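PDB 1Y7U: acyl-CoA hydrolase from Bacillus cereus, which probably hydrolyses the thioester bond of long-chain fatty acyl-CoAs, releasing free fatty acid and coenzyme A. Local coordinates for residues Met46-Ser58 and Ser86-Val100. Numbering follows the deposited sequence.
Sequences MDMVASISASRHS and SFVIWTGRTSMEVFV. With COA (coenzyme A), chain F.
The methyl of Ala-50 fits between two valines of the sheet, its CB 3.7 Å from Val-98 CG1 and 3.8 Å from Val-100 CG2. The axis of segment 46-58 passes 7.3 Å from that of strand 86-91, at a crossing angle of -52°. Valine methyls fill the hollows beside the small residues of the helix: at one end Val-100 CG1 meets CB of the selenomethionine Met-46 at 3.8 Å, further along Val-98 CG1 also fills the space beside Ser-53 CB, and Val-88 CG2 rests against the CB of His-57. The imidazole lies with one face on Val-88, whose CG1 sits 4.2 Å above the ring plane over its centre. CG of His-57 is anti to the backbone N (chi1 179°), which brings NE2 within 3.8 Å of Thr-91 CG2; NE2 is hydrogen-bonded to the backbone carbonyl of Pro-135. Met-96, also a selenomethionine, bends at its end and lays its selenium 3.9 Å from Ser-58 CB. One polar cluster interrupts this apolar seam: the single hydroxyl proton of Ser-86 has two acceptors within reach, Ser-53 OG (2.9 Å from Ser-86 OG) and, weakly, Val-49 O, while Ser-53 OG is also hydrogen-bonded to Ser-18 O. Where the two strands join, the backbone N-H groups of Thr-94 and Ser-95 bind the phosphate oxygen O7A of coenzyme A, away from the helix. Helix 39-58 crosses the concave face of the antiparallel sheet in the hotdog fold; strand 20-25 borders strand 81-91, strand 112-125 borders strand 95-105, and helix 142-170 packs on the other face, against Ile-89.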
loop_
_atom_site.group_PDB
_atom_site.type_symbol
_atom_site.label_atom_id
_atom_site.label_comp_id
_atom_site.label_asym_id
_atom_site.label_seq_id
_atom_site.Cartn_x
_atom_site.Cartn_y
_atom_site.Cartn_z
HETATM N N MSE A 46 -16.641 3.334 0.380
HETATM C CA MSE A 46 -17.884 4.081 0.542
HETATM C C MSE A 46 -17.674 5.185 1.565
HETATM O O MSE A 46 -18.020 6.346 1.329
HETATM C CB MSE A 46 -19.007 3.171 1.017
HETATM C CG MSE A 46 -19.375 2.082 0.048
HETATM SE SE MSE A 46 -20.834 1.035 0.739
HETATM C CE MSE A 46 -22.114 1.339 -0.669
ATOM N N ASP A 47 -17.100 4.810 2.703
ATOM C CA ASP A 47 -16.827 5.752 3.780
ATOM C C ASP A 47 -15.891 6.865 3.307
ATOM O O ASP A 47 -16.105 8.040 3.603
ATOM C CB ASP A 47 -16.203 5.006 4.970
ATOM C CG ASP A 47 -15.760 5.937 6.089
ATOM O OD1 ASP A 47 -16.626 6.597 6.698
ATOM O OD2 ASP A 47 -14.540 6.011 6.366
HETATM N N MSE A 48 -14.867 6.488 2.554
HETATM C CA MSE A 48 -13.881 7.441 2.071
HETATM C C MSE A 48 -14.486 8.535 1.224
HETATM O O MSE A 48 -14.353 9.725 1.513
HETATM C CB MSE A 48 -12.810 6.714 1.262
HETATM C CG MSE A 48 -11.696 7.615 0.751
HETATM SE SE MSE A 48 -10.722 8.531 2.160
HETATM C CE MSE A 48 -11.451 10.280 1.881
ATOM N N VAL A 49 -15.153 8.116 0.164
ATOM C CA VAL A 49 -15.769 9.031 -0.762
ATOM C C VAL A 49 -16.856 9.859 -0.053
ATOM O O VAL A 49 -17.099 11.016 -0.392
ATOM C CB VAL A 49 -16.323 8.217 -1.948
ATOM C CG1 VAL A 49 -17.805 7.969 -1.786
ATOM C CG2 VAL A 49 -15.982 8.904 -3.244
ATOM N N ALA A 50 -17.486 9.267 0.955
ATOM C CA ALA A 50 -18.528 9.941 1.722
ATOM C C ALA A 50 -17.953 10.980 2.687
ATOM O O ALA A 50 -18.564 12.018 2.935
ATOM C CB ALA A 50 -19.320 8.924 2.493
ATOM N N SER A 51 -16.788 10.685 3.255
ATOM C CA SER A 51 -16.151 11.613 4.171
ATOM C C SER A 51 -15.779 12.871 3.396
ATOM O O SER A 51 -15.710 13.962 3.960
ATOM C CB SER A 51 -14.892 10.993 4.783
ATOM O OG SER A 51 -13.785 11.062 3.900
ATOM N N ILE A 52 -15.529 12.718 2.100
ATOM C CA ILE A 52 -15.182 13.864 1.275
ATOM C C ILE A 52 -16.438 14.699 1.076
ATOM O O ILE A 52 -16.388 15.923 1.149
ATOM C CB ILE A 52 -14.614 13.432 -0.096
ATOM C CG1 ILE A 52 -13.260 12.743 0.101
ATOM C CG2 ILE A 52 -14.462 14.642 -1.006
ATOM C CD1 ILE A 52 -12.651 12.206 -1.166
ATOM N N SER A 53 -17.567 14.038 0.833
ATOM C CA SER A 53 -18.830 14.749 0.660
ATOM C C SER A 53 -19.132 15.503 1.950
ATOM O O SER A 53 -19.546 16.655 1.931
ATOM C CB SER A 53 -19.978 13.777 0.373
ATOM O OG SER A 53 -19.906 13.246 -0.940
ATOM N N ALA A 54 -18.916 14.842 3.075
ATOM C CA ALA A 54 -19.170 15.457 4.357
ATOM C C ALA A 54 -18.390 16.757 4.513
ATOM O O ALA A 54 -18.951 17.769 4.909
ATOM C CB ALA A 54 -18.812 14.492 5.476
ATOM N N SER A 55 -17.100 16.749 4.197
ATOM C CA SER A 55 -16.320 17.964 4.358
ATOM C C SER A 55 -16.600 19.019 3.290
ATOM O O SER A 55 -16.458 20.213 3.547
ATOM C CB SER A 55 -14.835 17.636 4.413
ATOM O OG SER A 55 -14.467 16.855 3.306
ATOM N N ARG A 56 -17.000 18.600 2.097
ATOM C CA ARG A 56 -17.313 19.579 1.065
ATOM C C ARG A 56 -18.536 20.388 1.492
ATOM O O ARG A 56 -18.583 21.606 1.333
ATOM C CB ARG A 56 -17.596 18.897 -0.273
ATOM C CG ARG A 56 -16.383 18.799 -1.157
ATOM C CD ARG A 56 -16.720 18.236 -2.521
ATOM N NE ARG A 56 -15.536 18.238 -3.374
ATOM C CZ ARG A 56 -15.442 17.624 -4.551
ATOM N NH1 ARG A 56 -16.472 16.941 -5.037
ATOM N NH2 ARG A 56 -14.309 17.693 -5.243
ATOM N N HIS A 57 -19.522 19.698 2.050
ATOM C CA HIS A 57 -20.754 20.334 2.491
ATOM C C HIS A 57 -20.514 21.181 3.726
ATOM O O HIS A 57 -20.864 22.357 3.760
ATOM C CB HIS A 57 -21.803 19.263 2.801
ATOM C CG HIS A 57 -23.111 19.803 3.302
ATOM N ND1 HIS A 57 -24.201 19.995 2.480
ATOM C CD2 HIS A 57 -23.513 20.152 4.549
ATOM C CE1 HIS A 57 -25.220 20.433 3.200
ATOM N NE2 HIS A 57 -24.828 20.537 4.459
ATOM N N SER A 58 -19.900 20.581 4.734
ATOM C CA SER A 58 -19.648 21.264 5.994
ATOM C C SER A 58 -18.437 22.184 6.019
ATOM O O SER A 58 -18.364 23.082 6.857
ATOM C CB SER A 58 -19.466 20.239 7.096
ATOM O OG SER A 58 -18.250 19.559 6.883
ATOM N N SER A 86 -21.416 9.817 -4.153
ATOM C CA SER A 86 -21.917 10.148 -2.843
ATOM C C SER A 86 -22.242 11.630 -2.720
ATOM O O SER A 86 -21.605 12.485 -3.349
ATOM C CB SER A 86 -20.892 9.747 -1.778
ATOM O OG SER A 86 -19.698 10.512 -1.891
ATOM N N PHE A 87 -23.260 11.918 -1.921
ATOM C CA PHE A 87 -23.664 13.283 -1.650
ATOM C C PHE A 87 -24.461 13.286 -0.363
ATOM O O PHE A 87 -25.010 12.264 0.045
ATOM C CB PHE A 87 -24.499 13.864 -2.796
ATOM C CG PHE A 87 -25.541 12.934 -3.319
ATOM C CD1 PHE A 87 -25.249 12.065 -4.369
ATOM C CD2 PHE A 87 -26.807 12.895 -2.742
ATOM C CE1 PHE A 87 -26.200 11.165 -4.835
ATOM C CE2 PHE A 87 -27.761 12.003 -3.201
ATOM C CZ PHE A 87 -27.461 11.135 -4.245
ATOM N N VAL A 88 -24.487 14.435 0.290
ATOM C CA VAL A 88 -25.221 14.599 1.529
ATOM C C VAL A 88 -26.690 14.774 1.152
ATOM O O VAL A 88 -26.988 15.499 0.208
ATOM C CB VAL A 88 -24.730 15.867 2.243
ATOM C CG1 VAL A 88 -25.488 16.083 3.530
ATOM C CG2 VAL A 88 -23.248 15.755 2.501
ATOM N N ILE A 89 -27.610 14.102 1.839
ATOM C CA ILE A 89 -29.022 14.297 1.519
ATOM C C ILE A 89 -29.818 14.736 2.717
ATOM O O ILE A 89 -30.794 15.457 2.573
ATOM C CB ILE A 89 -29.741 13.051 1.012
ATOM C CG1 ILE A 89 -28.910 11.824 1.331
ATOM C CG2 ILE A 89 -30.134 13.228 -0.451
ATOM C CD1 ILE A 89 -29.747 10.628 1.561
ATOM N N TRP A 90 -29.424 14.291 3.901
ATOM C CA TRP A 90 -30.145 14.664 5.102
ATOM C C TRP A 90 -29.181 15.308 6.073
ATOM O O TRP A 90 -28.035 14.892 6.167
ATOM C CB TRP A 90 -30.764 13.420 5.735
ATOM C CG TRP A 90 -31.491 13.670 7.032
ATOM C CD1 TRP A 90 -32.835 13.865 7.199
ATOM C CD2 TRP A 90 -30.910 13.747 8.338
ATOM N NE1 TRP A 90 -33.121 14.051 8.529
ATOM C CE2 TRP A 90 -31.959 13.985 9.249
ATOM C CE3 TRP A 90 -29.604 13.638 8.826
ATOM C CZ2 TRP A 90 -31.744 14.117 10.619
ATOM C CZ3 TRP A 90 -29.391 13.769 10.192
ATOM C CH2 TRP A 90 -30.457 14.007 11.072
ATOM N N THR A 91 -29.633 16.332 6.785
ATOM C CA THR A 91 -28.776 16.977 7.769
ATOM C C THR A 91 -29.491 17.209 9.069
ATOM O O THR A 91 -30.687 17.481 9.096
ATOM C CB THR A 91 -28.230 18.348 7.311
ATOM O OG1 THR A 91 -29.275 19.121 6.701
ATOM C CG2 THR A 91 -27.067 18.159 6.369
ATOM N N GLY A 92 -28.736 17.078 10.151
ATOM C CA GLY A 92 -29.266 17.319 11.474
ATOM C C GLY A 92 -28.754 18.706 11.768
ATOM O O GLY A 92 -28.650 19.525 10.863
ATOM N N ARG A 93 -28.417 18.987 13.013
ATOM C CA ARG A 93 -27.906 20.303 13.336
ATOM C C ARG A 93 -26.397 20.249 13.201
ATOM O O ARG A 93 -25.748 21.156 12.668
ATOM C CB ARG A 93 -28.264 20.665 14.770
ATOM C CG ARG A 93 -27.596 21.921 15.242
ATOM C CD ARG A 93 -27.681 22.047 16.737
ATOM N NE ARG A 93 -26.753 23.066 17.210
ATOM C CZ ARG A 93 -25.680 22.811 17.952
ATOM N NH1 ARG A 93 -25.401 21.563 18.316
ATOM N NH2 ARG A 93 -24.881 23.805 18.315
ATOM N N THR A 94 -25.859 19.141 13.675
ATOM C CA THR A 94 -24.436 18.918 13.693
ATOM C C THR A 94 -23.974 17.758 12.815
ATOM O O THR A 94 -22.802 17.678 12.456
ATOM C CB THR A 94 -24.011 18.692 15.155
ATOM O OG1 THR A 94 -23.177 19.777 15.577
ATOM C CG2 THR A 94 -23.307 17.368 15.327
ATOM N N SER A 95 -24.891 16.865 12.465
ATOM C CA SER A 95 -24.545 15.705 11.651
ATOM C C SER A 95 -25.171 15.750 10.275
ATOM O O SER A 95 -26.043 16.566 10.004
ATOM C CB SER A 95 -25.001 14.431 12.347
ATOM O OG SER A 95 -26.410 14.423 12.475
HETATM N N MSE A 96 -24.726 14.848 9.410
HETATM C CA MSE A 96 -25.248 14.778 8.056
HETATM C C MSE A 96 -25.212 13.343 7.553
HETATM O O MSE A 96 -24.320 12.576 7.910
HETATM C CB MSE A 96 -24.423 15.690 7.155
HETATM C CG MSE A 96 -22.945 15.585 7.427
HETATM SE SE MSE A 96 -21.987 17.210 7.039
HETATM C CE MSE A 96 -22.390 17.284 5.179
ATOM N N GLU A 97 -26.206 12.966 6.758
ATOM C CA GLU A 97 -26.243 11.623 6.209
ATOM C C GLU A 97 -25.842 11.657 4.761
ATOM O O GLU A 97 -26.432 12.372 3.952
ATOM C CB GLU A 97 -27.619 11.001 6.341
ATOM C CG GLU A 97 -27.904 10.500 7.721
ATOM C CD GLU A 97 -28.973 9.452 7.712
ATOM O OE1 GLU A 97 -28.662 8.299 7.360
ATOM O OE2 GLU A 97 -30.131 9.781 8.038
ATOM N N VAL A 98 -24.824 10.875 4.438
ATOM C CA VAL A 98 -24.315 10.825 3.088
ATOM C C VAL A 98 -24.731 9.535 2.416
ATOM O O VAL A 98 -24.485 8.436 2.929
ATOM C CB VAL A 98 -22.782 10.931 3.088
ATOM C CG1 VAL A 98 -22.272 11.005 1.661
ATOM C CG2 VAL A 98 -22.347 12.152 3.888
ATOM N N PHE A 99 -25.386 9.678 1.274
ATOM C CA PHE A 99 -25.820 8.522 0.509
ATOM C C PHE A 99 -24.635 8.100 -0.349
ATOM O O PHE A 99 -23.894 8.945 -0.867
ATOM C CB PHE A 99 -26.997 8.882 -0.395
ATOM C CG PHE A 99 -27.429 7.766 -1.286
ATOM C CD1 PHE A 99 -28.064 6.643 -0.758
ATOM C CD2 PHE A 99 -27.144 7.795 -2.653
ATOM C CE1 PHE A 99 -28.410 5.557 -1.583
ATOM C CE2 PHE A 99 -27.485 6.717 -3.487
ATOM C CZ PHE A 99 -28.116 5.596 -2.948
ATOM N N VAL A 100 -24.440 6.795 -0.484
ATOM C CA VAL A 100 -23.345 6.292 -1.289
ATOM C C VAL A 100 -23.868 5.221 -2.210
ATOM O O VAL A 100 -24.588 4.315 -1.795
ATOM C CB VAL A 100 -22.225 5.704 -0.434
ATOM C CG1 VAL A 100 -21.036 5.382 -1.320
ATOM C CG2 VAL A 100 -21.830 6.689 0.652
HETATM N N1A COA F . -25.272 7.246 14.528
HETATM C C2A COA F . -25.727 8.314 13.836
HETATM N N3A COA F . -25.587 9.567 14.346
HETATM C C4A COA F . -25.009 9.748 15.515
HETATM C C5A COA F . -24.515 8.693 16.196
HETATM C C6A COA F . -24.637 7.408 15.710
HETATM N N6A COA F . -23.916 6.386 16.167
HETATM N N7A COA F . -24.002 9.169 17.298
HETATM C C8A COA F . -24.125 10.473 17.314
HETATM N N9A COA F . -24.770 10.856 16.229
HETATM C C1B COA F . -25.008 12.258 15.871
HETATM C C2B COA F . -26.404 12.764 16.123
HETATM O O2B COA F . -27.102 12.650 14.915
HETATM C C3B COA F . -26.254 14.219 16.505
HETATM O O3B COA F . -26.762 14.870 15.413
HETATM P P3B COA F . -27.440 16.223 15.283
HETATM O O7A COA F . -27.391 16.519 13.930
HETATM O O8A COA F . -26.938 17.337 15.952
HETATM O O9A COA F . -28.785 16.115 15.566
HETATM C C4B COA F . -24.761 14.375 16.524
HETATM O O4B COA F . -24.277 13.093 16.706
HETATM C C5B COA F . -24.222 15.202 17.645
HETATM O O5B COA F . -23.866 14.353 18.702
HETATM P P1A COA F . -23.657 14.835 20.206
HETATM O O1A COA F . -24.613 14.208 21.123
HETATM O O2A COA F . -23.814 16.282 20.322
HETATM O O3A COA F . -22.231 14.345 20.694
HETATM P P2A COA F . -21.533 12.928 20.541
HETATM O O4A COA F . -22.414 11.789 20.830
HETATM O O5A COA F . -20.434 12.950 21.473
HETATM O O6A COA F . -20.970 12.836 19.062
HETATM C CBP COA F . -19.732 10.772 18.551
HETATM C CCP COA F . -19.738 12.293 18.642
HETATM C CDP COA F . -20.663 10.113 19.536
HETATM C CEP COA F . -20.163 10.347 17.172
HETATM C CAP COA F . -18.393 10.257 19.082
HETATM O OAP COA F . -18.562 9.564 20.294
HETATM C C9P COA F . -17.197 9.918 18.258
HETATM O O9P COA F . -16.164 10.826 18.176
HETATM N N8P COA F . -17.155 8.782 17.639
HETATM C C7P COA F . -16.521 8.639 16.369
HETATM C C6P COA F . -15.216 9.386 16.179
HETATM C C5P COA F . -14.306 8.739 15.186
HETATM O O5P COA F . -13.072 8.918 15.252
HETATM N N4P COA F . -14.879 7.994 14.279
HETATM C C3P COA F . -14.169 6.948 13.643
HETATM C C2P COA F . -14.099 5.774 14.573
HETATM S S1P COA F . -12.458 5.508 15.147
#